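Long-range contacts in thioesterase superfamily (Jannaschia sp., PDB 2OAF), which probably hydrolyses thioesters, such as those of coenzyme A, as a hot-dog-fold member of the thioesterase superfamily: residues Q10-S15 / K91-P96; K32-G37 / S82-R87; E45-W50 / I104-D109. All coordinates share one frame; numbering follows the deposited sequence.

Contact 1. Residues Q10-S15 / K91-P96; sequences QPRPDS and KCHTWP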
loop_
_atom_site.group_PDB
_atom_site.type_symbol
_atom_site.label_atom_id
_atom_site.label_comp_id
_atom_site.label_asym_id
_atom_site.label_seq_id
_atom_site.Cartn_x
_atom_site.Cartn_y
_atom_site.Cartn_z
ATOM N N GLN B 10 -6.208 -16.960 22.005
ATOM C CA GLN B 10 -6.655 -16.608 23.359
ATOM C C GLN B 10 -7.537 -15.335 23.380
ATOM O O GLN B 10 -7.282 -14.393 22.625
ATOM C CB GLN B 10 -5.401 -16.477 24.254
ATOM C CG GLN B 10 -5.361 -15.294 25.242
ATOM C CD GLN B 10 -3.985 -15.077 25.883
ATOM O OE1 GLN B 10 -3.278 -14.156 25.516
ATOM N NE2 GLN B 10 -3.600 -15.947 26.824
ATOM N N PRO B 11 -8.574 -15.297 24.243
ATOM C CA PRO B 11 -9.469 -14.130 24.362
ATOM C C PRO B 11 -8.701 -12.923 24.866
ATOM O O PRO B 11 -7.725 -13.084 25.587
ATOM C CB PRO B 11 -10.514 -14.585 25.376
ATOM C CG PRO B 11 -9.855 -15.697 26.137
ATOM C CD PRO B 11 -8.936 -16.372 25.187
ATOM N N ARG B 12 -9.131 -11.722 24.493
ATOM C CA ARG B 12 -8.363 -10.534 24.819
ATOM C C ARG B 12 -8.563 -10.164 26.264
ATOM O O ARG B 12 -9.672 -10.224 26.759
ATOM C CB ARG B 12 -8.719 -9.355 23.914
ATOM C CG ARG B 12 -10.158 -8.953 23.862
ATOM C CD ARG B 12 -10.311 -7.848 22.832
ATOM N NE ARG B 12 -11.694 -7.429 22.715
ATOM C CZ ARG B 12 -12.564 -7.840 21.786
ATOM N NH1 ARG B 12 -12.209 -8.664 20.811
ATOM N NH2 ARG B 12 -13.814 -7.364 21.807
ATOM N N PRO B 13 -7.472 -9.813 26.950
ATOM C CA PRO B 13 -7.546 -9.393 28.344
ATOM C C PRO B 13 -8.048 -7.961 28.465
ATOM O O PRO B 13 -7.926 -7.186 27.503
ATOM C CB PRO B 13 -6.084 -9.482 28.798
ATOM C CG PRO B 13 -5.317 -9.151 27.586
ATOM C CD PRO B 13 -6.081 -9.781 26.454
ATOM N N ASP B 14 -8.592 -7.628 29.638
ATOM C CA ASP B 14 -8.969 -6.258 29.992
ATOM C C ASP B 14 -7.805 -5.294 29.859
ATOM O O ASP B 14 -7.996 -4.115 29.630
ATOM C CB ASP B 14 -9.402 -6.206 31.460
ATOM C CG ASP B 14 -10.710 -6.914 31.724
ATOM O OD1 ASP B 14 -11.062 -7.844 30.953
ATOM O OD2 ASP B 14 -11.380 -6.540 32.727
ATOM N N SER B 15 -6.598 -5.815 30.062
ATOM C CA SER B 15 -5.361 -5.034 30.066
ATOM C C SER B 15 -4.823 -4.684 28.679
ATOM O O SER B 15 -3.811 -4.009 28.587
ATOM C CB SER B 15 -4.259 -5.820 30.811
ATOM O OG SER B 15 -3.765 -6.929 30.043
ATOM N N LYS B 91 -10.566 -0.286 16.463
ATOM C CA LYS B 91 -9.837 -0.382 17.715
ATOM C C LYS B 91 -9.076 -1.691 17.748
ATOM O O LYS B 91 -9.672 -2.794 17.804
ATOM C CB LYS B 91 -10.797 -0.319 18.899
ATOM C CG LYS B 91 -11.667 0.918 18.936
ATOM C CD LYS B 91 -11.003 2.026 19.708
ATOM C CE LYS B 91 -11.884 3.271 19.844
ATOM N NZ LYS B 91 -11.215 4.348 20.633
ATOM N N CYS B 92 -7.755 -1.587 17.709
ATOM C CA CYS B 92 -6.906 -2.758 17.677
ATOM C C CYS B 92 -6.405 -3.050 19.067
ATOM O O CYS B 92 -5.487 -2.423 19.554
ATOM C CB CYS B 92 -5.765 -2.559 16.706
ATOM S SG CYS B 92 -6.312 -2.372 14.988
ATOM N N HIS B 93 -7.025 -4.039 19.699
ATOM C CA HIS B 93 -6.651 -4.489 21.046
ATOM C C HIS B 93 -5.444 -5.408 20.892
ATOM O O HIS B 93 -5.530 -6.456 20.234
ATOM C CB HIS B 93 -7.791 -5.270 21.714
ATOM C CG HIS B 93 -9.051 -4.486 21.898
ATOM N ND1 HIS B 93 -9.560 -4.180 23.145
ATOM C CD2 HIS B 93 -9.905 -3.943 20.998
ATOM C CE1 HIS B 93 -10.682 -3.499 23.001
ATOM N NE2 HIS B 93 -10.911 -3.332 21.709
ATOM N N THR B 94 -4.327 -5.033 21.502
ATOM C CA THR B 94 -3.034 -5.615 21.160
ATOM C C THR B 94 -2.295 -6.024 22.418
ATOM O O THR B 94 -2.191 -5.243 23.379
ATOM C CB THR B 94 -2.189 -4.576 20.394
ATOM O OG1 THR B 94 -2.969 -4.110 19.301
ATOM C CG2 THR B 94 -0.876 -5.176 19.864
ATOM N N TRP B 95 -1.768 -7.239 22.422
ATOM C CA TRP B 95 -0.988 -7.681 23.563
ATOM C C TRP B 95 -0.088 -8.853 23.210
ATOM O O TRP B 95 -0.382 -9.585 22.278
ATOM C CB TRP B 95 -1.921 -8.084 24.723
ATOM C CG TRP B 95 -2.681 -9.340 24.489
ATOM C CD1 TRP B 95 -2.386 -10.562 24.991
ATOM C CD2 TRP B 95 -3.861 -9.511 23.674
ATOM N NE1 TRP B 95 -3.312 -11.484 24.563
ATOM C CE2 TRP B 95 -4.220 -10.873 23.746
ATOM C CE3 TRP B 95 -4.628 -8.654 22.878
ATOM C CZ2 TRP B 95 -5.326 -11.403 23.076
ATOM C CZ3 TRP B 95 -5.746 -9.178 22.215
ATOM C CH2 TRP B 95 -6.069 -10.548 22.311
ATOM N N PRO B 96 0.992 -9.043 23.989
ATOM C CA PRO B 96 1.835 -10.219 23.826
ATOM C C PRO B 96 1.212 -11.406 24.524
ATOM O O PRO B 96 0.917 -11.342 25.720
ATOM C CB PRO B 96 3.120 -9.832 24.536
ATOM C CG PRO B 96 2.681 -8.848 25.583
ATOM C CD PRO B 96 1.501 -8.138 25.040
HETATM O O HOH W 1 -9.074 -5.446 25.573
#

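Contact 2. Residues K32-G37 / S82-R87; sequences KIAYTG and SPVTPR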
loop_
_atom_site.group_PDB
_atom_site.type_symbol
_atom_site.label_atom_id
_atom_site.label_comp_id
_atom_site.label_asym_id
_atom_site.label_seq_id
_atom_site.Cartn_x
_atom_site.Cartn_y
_atom_site.Cartn_z
ATOM N N LYS B 32 -17.009 -2.280 -0.995
ATOM C CA LYS B 32 -17.293 -1.204 -0.031
ATOM C C LYS B 32 -16.878 -1.534 1.396
ATOM O O LYS B 32 -17.404 -0.931 2.342
ATOM C CB LYS B 32 -18.763 -0.733 -0.063
ATOM C CG LYS B 32 -19.283 -0.359 -1.424
ATOM C CD LYS B 32 -20.781 -0.082 -1.371
ATOM C CE LYS B 32 -21.370 0.399 -2.718
ATOM N NZ LYS B 32 -21.602 -0.710 -3.689
ATOM N N ILE B 33 -15.906 -2.437 1.532
ATOM C CA ILE B 33 -15.318 -2.778 2.815
ATOM C C ILE B 33 -13.799 -2.756 2.646
ATOM O O ILE B 33 -13.307 -2.775 1.522
ATOM C CB ILE B 33 -15.835 -4.161 3.291
ATOM C CG1 ILE B 33 -15.430 -5.247 2.309
ATOM C CG2 ILE B 33 -17.396 -4.146 3.391
ATOM C CD1 ILE B 33 -15.683 -6.647 2.827
ATOM N N ALA B 34 -13.065 -2.749 3.747
ATOM C CA ALA B 34 -11.605 -2.697 3.718
ATOM C C ALA B 34 -11.109 -3.926 2.969
ATOM O O ALA B 34 -11.562 -5.045 3.254
ATOM C CB ALA B 34 -11.009 -2.653 5.191
ATOM N N TYR B 35 -10.207 -3.733 2.004
ATOM C CA TYR B 35 -9.602 -4.865 1.321
ATOM C C TYR B 35 -8.785 -5.714 2.308
ATOM O O TYR B 35 -7.991 -5.214 3.114
ATOM C CB TYR B 35 -8.691 -4.402 0.206
ATOM C CG TYR B 35 -7.961 -5.490 -0.563
ATOM C CD1 TYR B 35 -8.653 -6.532 -1.151
ATOM C CD2 TYR B 35 -6.571 -5.414 -0.766
ATOM C CE1 TYR B 35 -8.003 -7.479 -1.885
ATOM C CE2 TYR B 35 -5.920 -6.359 -1.502
ATOM C CZ TYR B 35 -6.639 -7.401 -2.056
ATOM O OH TYR B 35 -6.005 -8.341 -2.831
ATOM N N THR B 36 -8.960 -7.027 2.193
ATOM C CA THR B 36 -8.272 -7.988 3.032
ATOM C C THR B 36 -6.784 -7.739 3.038
ATOM O O THR B 36 -6.188 -7.820 4.086
ATOM C CB THR B 36 -8.588 -9.427 2.580
ATOM O OG1 THR B 36 -10.001 -9.641 2.627
ATOM C CG2 THR B 36 -7.904 -10.409 3.482
ATOM N N GLY B 37 -6.198 -7.397 1.902
ATOM C CA GLY B 37 -4.775 -7.108 1.796
ATOM C C GLY B 37 -4.238 -5.990 2.644
ATOM O O GLY B 37 -3.060 -5.973 2.903
ATOM N N SER B 82 -15.921 -10.247 10.445
ATOM C CA SER B 82 -16.876 -9.241 10.083
ATOM C C SER B 82 -16.118 -8.146 9.305
ATOM O O SER B 82 -14.944 -7.912 9.548
ATOM C CB SER B 82 -17.541 -8.663 11.363
ATOM O OG SER B 82 -18.674 -7.904 11.050
ATOM N N PRO B 83 -16.780 -7.499 8.344
ATOM C CA PRO B 83 -16.105 -6.492 7.539
ATOM C C PRO B 83 -15.678 -5.246 8.293
ATOM O O PRO B 83 -16.363 -4.792 9.216
ATOM C CB PRO B 83 -17.177 -6.062 6.545
ATOM C CG PRO B 83 -18.162 -7.083 6.571
ATOM C CD PRO B 83 -18.166 -7.677 7.918
ATOM N N VAL B 84 -14.569 -4.677 7.862
ATOM C CA VAL B 84 -14.059 -3.443 8.419
ATOM C C VAL B 84 -14.469 -2.296 7.463
ATOM O O VAL B 84 -14.322 -2.407 6.245
ATOM C CB VAL B 84 -12.555 -3.515 8.560
ATOM C CG1 VAL B 84 -12.007 -2.154 8.894
ATOM C CG2 VAL B 84 -12.140 -4.579 9.680
ATOM N N THR B 85 -15.039 -1.226 8.003
ATOM C CA THR B 85 -15.454 -0.074 7.158
ATOM C C THR B 85 -15.020 1.254 7.751
ATOM O O THR B 85 -14.611 1.343 8.904
ATOM C CB THR B 85 -16.959 0.004 6.964
ATOM O OG1 THR B 85 -17.555 0.542 8.160
ATOM C CG2 THR B 85 -17.560 -1.362 6.609
ATOM N N PRO B 86 -15.104 2.324 6.970
ATOM C CA PRO B 86 -14.870 3.647 7.536
ATOM C C PRO B 86 -15.938 4.215 8.464
ATOM O O PRO B 86 -15.770 5.350 8.910
ATOM C CB PRO B 86 -14.793 4.557 6.293
ATOM C CG PRO B 86 -14.522 3.659 5.161
ATOM C CD PRO B 86 -15.314 2.416 5.516
ATOM N N ARG B 87 -17.004 3.463 8.757
ATOM C CA ARG B 87 -18.073 3.979 9.613
ATOM C C ARG B 87 -17.635 4.146 11.059
ATOM O O ARG B 87 -18.266 4.874 11.790
ATOM C CB ARG B 87 -19.297 3.069 9.607
ATOM C CG ARG B 87 -19.863 2.697 8.239
ATOM C CD ARG B 87 -20.676 3.814 7.717
ATOM N NE ARG B 87 -21.410 3.464 6.505
ATOM C CZ ARG B 87 -22.024 4.364 5.750
ATOM N NH1 ARG B 87 -21.976 5.654 6.088
ATOM N NH2 ARG B 87 -22.667 3.984 4.657
HETATM O O HOH W 2 -13.051 -5.848 5.745
#

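Contact 3. Residues E45-W50 / I104-D109; sequences EAIDAW and ITFRVD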
loop_
_atom_site.group_PDB
_atom_site.type_symbol
_atom_site.label_atom_id
_atom_site.label_comp_id
_atom_site.label_asym_id
_atom_site.label_seq_id
_atom_site.Cartn_x
_atom_site.Cartn_y
_atom_site.Cartn_z
ATOM N N GLU B 45 0.625 -2.079 12.378
ATOM C CA GLU B 45 0.645 -0.723 12.921
ATOM C C GLU B 45 0.322 -0.709 14.435
ATOM O O GLU B 45 0.920 0.034 15.212
ATOM C CB GLU B 45 -0.315 0.136 12.118
ATOM C CG GLU B 45 -0.433 1.603 12.553
ATOM C CD GLU B 45 -1.643 2.315 11.912
ATOM O OE1 GLU B 45 -1.924 2.016 10.701
ATOM O OE2 GLU B 45 -2.289 3.134 12.632
ATOM N N ALA B 46 -0.612 -1.566 14.832
ATOM C CA ALA B 46 -1.002 -1.753 16.213
ATOM C C ALA B 46 0.157 -2.275 17.051
ATOM O O ALA B 46 0.376 -1.839 18.205
ATOM C CB ALA B 46 -2.173 -2.721 16.279
ATOM N N ILE B 47 0.873 -3.253 16.510
ATOM C CA ILE B 47 2.017 -3.830 17.207
ATOM C C ILE B 47 3.136 -2.784 17.311
ATOM O O ILE B 47 3.761 -2.633 18.351
ATOM C CB ILE B 47 2.532 -5.114 16.476
ATOM C CG1 ILE B 47 1.466 -6.245 16.507
ATOM C CG2 ILE B 47 3.896 -5.564 17.056
ATOM C CD1 ILE B 47 1.789 -7.487 15.613
ATOM N N ASP B 48 3.390 -2.072 16.230
ATOM C CA ASP B 48 4.337 -0.957 16.247
ATOM C C ASP B 48 3.967 0.058 17.343
ATOM O O ASP B 48 4.851 0.550 18.054
ATOM C CB ASP B 48 4.389 -0.275 14.875
ATOM C CG ASP B 48 5.289 0.934 14.868
ATOM O OD1 ASP B 48 6.507 0.780 14.690
ATOM O OD2 ASP B 48 4.779 2.038 15.072
ATOM N N ALA B 49 2.668 0.357 17.486
ATOM C CA ALA B 49 2.188 1.274 18.529
ATOM C C ALA B 49 2.370 0.699 19.942
ATOM O O ALA B 49 2.552 1.440 20.907
ATOM C CB ALA B 49 0.684 1.692 18.284
ATOM N N TRP B 50 2.290 -0.622 20.060
ATOM C CA TRP B 50 2.528 -1.292 21.357
ATOM C C TRP B 50 3.968 -1.031 21.779
ATOM O O TRP B 50 4.243 -0.648 22.892
ATOM C CB TRP B 50 2.227 -2.799 21.282
ATOM C CG TRP B 50 2.295 -3.509 22.584
ATOM C CD1 TRP B 50 1.240 -3.826 23.411
ATOM C CD2 TRP B 50 3.480 -4.014 23.232
ATOM N NE1 TRP B 50 1.712 -4.496 24.539
ATOM C CE2 TRP B 50 3.075 -4.606 24.455
ATOM C CE3 TRP B 50 4.829 -4.023 22.903
ATOM C CZ2 TRP B 50 3.966 -5.168 25.320
ATOM C CZ3 TRP B 50 5.740 -4.616 23.794
ATOM C CH2 TRP B 50 5.307 -5.163 24.966
ATOM N N ILE B 104 8.531 -13.909 20.065
ATOM C CA ILE B 104 7.404 -13.300 20.749
ATOM C C ILE B 104 6.177 -13.418 19.853
ATOM O O ILE B 104 6.301 -13.320 18.644
ATOM C CB ILE B 104 7.712 -11.815 21.057
ATOM C CG1 ILE B 104 6.620 -11.199 21.961
ATOM C CG2 ILE B 104 7.906 -10.986 19.737
ATOM C CD1 ILE B 104 6.932 -9.783 22.383
ATOM N N THR B 105 5.004 -13.650 20.431
ATOM C CA THR B 105 3.771 -13.651 19.661
ATOM C C THR B 105 2.842 -12.606 20.229
ATOM O O THR B 105 2.558 -12.582 21.437
ATOM C CB THR B 105 3.076 -15.003 19.666
ATOM O OG1 THR B 105 3.960 -15.994 19.136
ATOM C CG2 THR B 105 1.762 -14.965 18.857
ATOM N N PHE B 106 2.386 -11.739 19.329
ATOM C CA PHE B 106 1.406 -10.716 19.619
ATOM C C PHE B 106 0.081 -11.156 19.071
ATOM O O PHE B 106 0.014 -11.630 17.924
ATOM C CB PHE B 106 1.782 -9.400 18.939
ATOM C CG PHE B 106 2.921 -8.680 19.608
ATOM C CD1 PHE B 106 2.690 -7.821 20.657
ATOM C CD2 PHE B 106 4.217 -8.861 19.183
ATOM C CE1 PHE B 106 3.735 -7.150 21.271
ATOM C CE2 PHE B 106 5.255 -8.179 19.789
ATOM C CZ PHE B 106 5.000 -7.320 20.835
ATOM N N ARG B 107 -0.959 -10.937 19.876
ATOM C CA ARG B 107 -2.338 -10.979 19.438
ATOM C C ARG B 107 -2.829 -9.575 19.139
ATOM O O ARG B 107 -2.469 -8.623 19.843
ATOM C CB ARG B 107 -3.196 -11.570 20.542
ATOM C CG ARG B 107 -3.085 -13.047 20.671
ATOM C CD ARG B 107 -3.938 -13.814 19.637
ATOM N NE ARG B 107 -5.336 -13.810 20.027
ATOM C CZ ARG B 107 -6.262 -12.962 19.583
ATOM N NH1 ARG B 107 -5.968 -12.063 18.666
ATOM N NH2 ARG B 107 -7.493 -13.032 20.064
ATOM N N VAL B 108 -3.634 -9.452 18.089
ATOM C CA VAL B 108 -4.367 -8.229 17.795
ATOM C C VAL B 108 -5.807 -8.611 17.428
ATOM O O VAL B 108 -6.013 -9.456 16.544
ATOM C CB VAL B 108 -3.767 -7.437 16.619
ATOM C CG1 VAL B 108 -4.622 -6.195 16.321
ATOM C CG2 VAL B 108 -2.289 -7.068 16.877
ATOM N N ASP B 109 -6.786 -8.007 18.114
ATOM C CA ASP B 109 -8.192 -8.128 17.748
ATOM C C ASP B 109 -8.560 -6.755 17.202
ATOM O O ASP B 109 -8.384 -5.711 17.882
ATOM C CB ASP B 109 -9.136 -8.419 18.921
ATOM C CG ASP B 109 -9.032 -9.842 19.465
ATOM O OD1 ASP B 109 -8.324 -10.684 18.871
ATOM O OD2 ASP B 109 -9.685 -10.108 20.510
#

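Contact 1. Residues Q10-S15 / K91-P96
H93 meets R12 where the N-terminal loop 10-15 runs along the face of strand 90-99, in the hot-dog sheet, that is turned away from helix 39-54. The R12 chain, extended from CG to NE, passes over one face of the imidazole, and its CD makes a CH-pi contact 4.0 Å from the H93 ring centroid. The guanidinium plane is turned 38° from that ring, and NH1 goes on to a salt bridge with D109 and a hydrogen bond to T116. A water ties the same two stretches together, donating to P13 O and hydrogen-bonded to H93 ND1, each at 2.8 Å.

W95 carries most of the contact. With chi1 at 71°, its CG sits between the backbone N and the carbonyl carbon, which brings the indole to the loop side of the strand. P13 CD lies over one face, 3.6 Å from the centroid of the five-membered ring and close to its normal, an intimate proline-tryptophan CH-pi contact. R12 CB closes on the far corner of the six-membered ring, 3.3 Å from W95 CH2. At the edge, W95 NE1 donates to Q10 OE1 over 2.8 Å in a nearly straight bond (172°), with the oxygen in the plane of the indole; T97 OG1 also bonds to that oxygen. P150, from the C-terminal tail, packs against Q10, P13 and W95.

The loop is therefore fastened by a mixed chemistry: prolyl and arginyl CH groups cover aromatic faces, while the indole N-H finds an acceptor at its edge. The two-partner grip on Q10 OE1 probably fixes the rotation of that amide; the indole is held between this bond and the P13 and R12 contacts.

Contact 2. Residues K32-G37 / S82-R87
A34 and V84 are joined backbone to backbone: A34 N donates to V84 O at 2.8 Å (166°). A bridging water extends this link, donating a hydrogen bond to A34 O at 3.0 Å and accepting one from V84 N at 2.9 Å, so that both polar groups of each residue's peptide backbone are used between the two loops.

Apolar contacts flank the polar pairing. A34 CB rests 3.8 Å from V84 CB, and L39 of helix 39-54 packs against both side chains. I33 instead meets P83: with CG2 anti to the carbonyl carbon, its rotamer turns that methyl to the proline ring, 3.7 Å from P83 CB. F132 of the second subunit packs on both I33 and P83.

Beyond the pairing, T85 OG1 accepts from R87 N at 3.0 Å, forming an ST turn. R87 then makes a salt bridge to D66 of the third subunit, whose Y61 hydrogen-bonds to K32 O.

The contact thus pairs the loop leading into helix 39-54 with the loop leading into strand 90-99 where other subunits converge. Main-chain and water-mediated bonds join the loops, while their side chains pack on each other as well as on L39 and on F132 of the second subunit.

Contact 3. Residues E45-W50 / I104-D109
I47 and W50 of helix 39-54 press onto F106 and V108 of strand 103-112, the packing of the long central helix against the curved antiparallel sheet that defines the hot-dog fold. The axes of segments 45-50 and 104-109 come within 9.4 Å, their N-to-C directions 118° apart.

Followed outward from CB, I47 branches two ways. CG1, anti to the carbonyl carbon, reaches V108 CG2 at 3.9 Å, and CD1 continues to F106 CB at 3.8 Å. The other branch, CG2, stands over one face of the F106 ring, 4.0 Å from its centroid and close to the normal, a CH-pi contact. I47 thus straddles the root of F106 and its ring. The preceding residue, A46, meets V108 CG1 with its CB more loosely.

W50 takes the edge of the same phenyl. Its CG is anti to the backbone N (chi1 -173°), bringing the indole face round to F106 in a T-shaped stack with planes at 69°. Without the indole, an alanine here would probably leave the F106 edge without the face it points at and open a gap between helix and strand, W51 remaining as the other aromatic neighbour of F106. I145 of helix 139-145 also packs on W50. F106 CE1 sits over the indole face, 3.7 Å from W50 CE3 and as near to W50 CD2.

Contact 3 is the buried core, close to the centre of the chain, whereas contact 1 lies at the surface and contact 2 is a partly buried loop pairing at the periphery, about 21 and 19 Å from contacts 1 and 3 between centres. Contacts 1 and 3 work on neighbouring strands of one sheet: 90-99 and 103-112 are hydrogen-bonded through W95 with R107 and H93 with D109, and C92 and T94 pack on A46. The N-terminal loop and helix 39-54 thus lie on opposite faces. Chemistry follows place: purely apolar and aromatic across the core, CH-pi with hydrogen bonds and water outside it, and in contact 2 a main-chain bond, a bridging water and small apolar packing between two loops that other subunits touch.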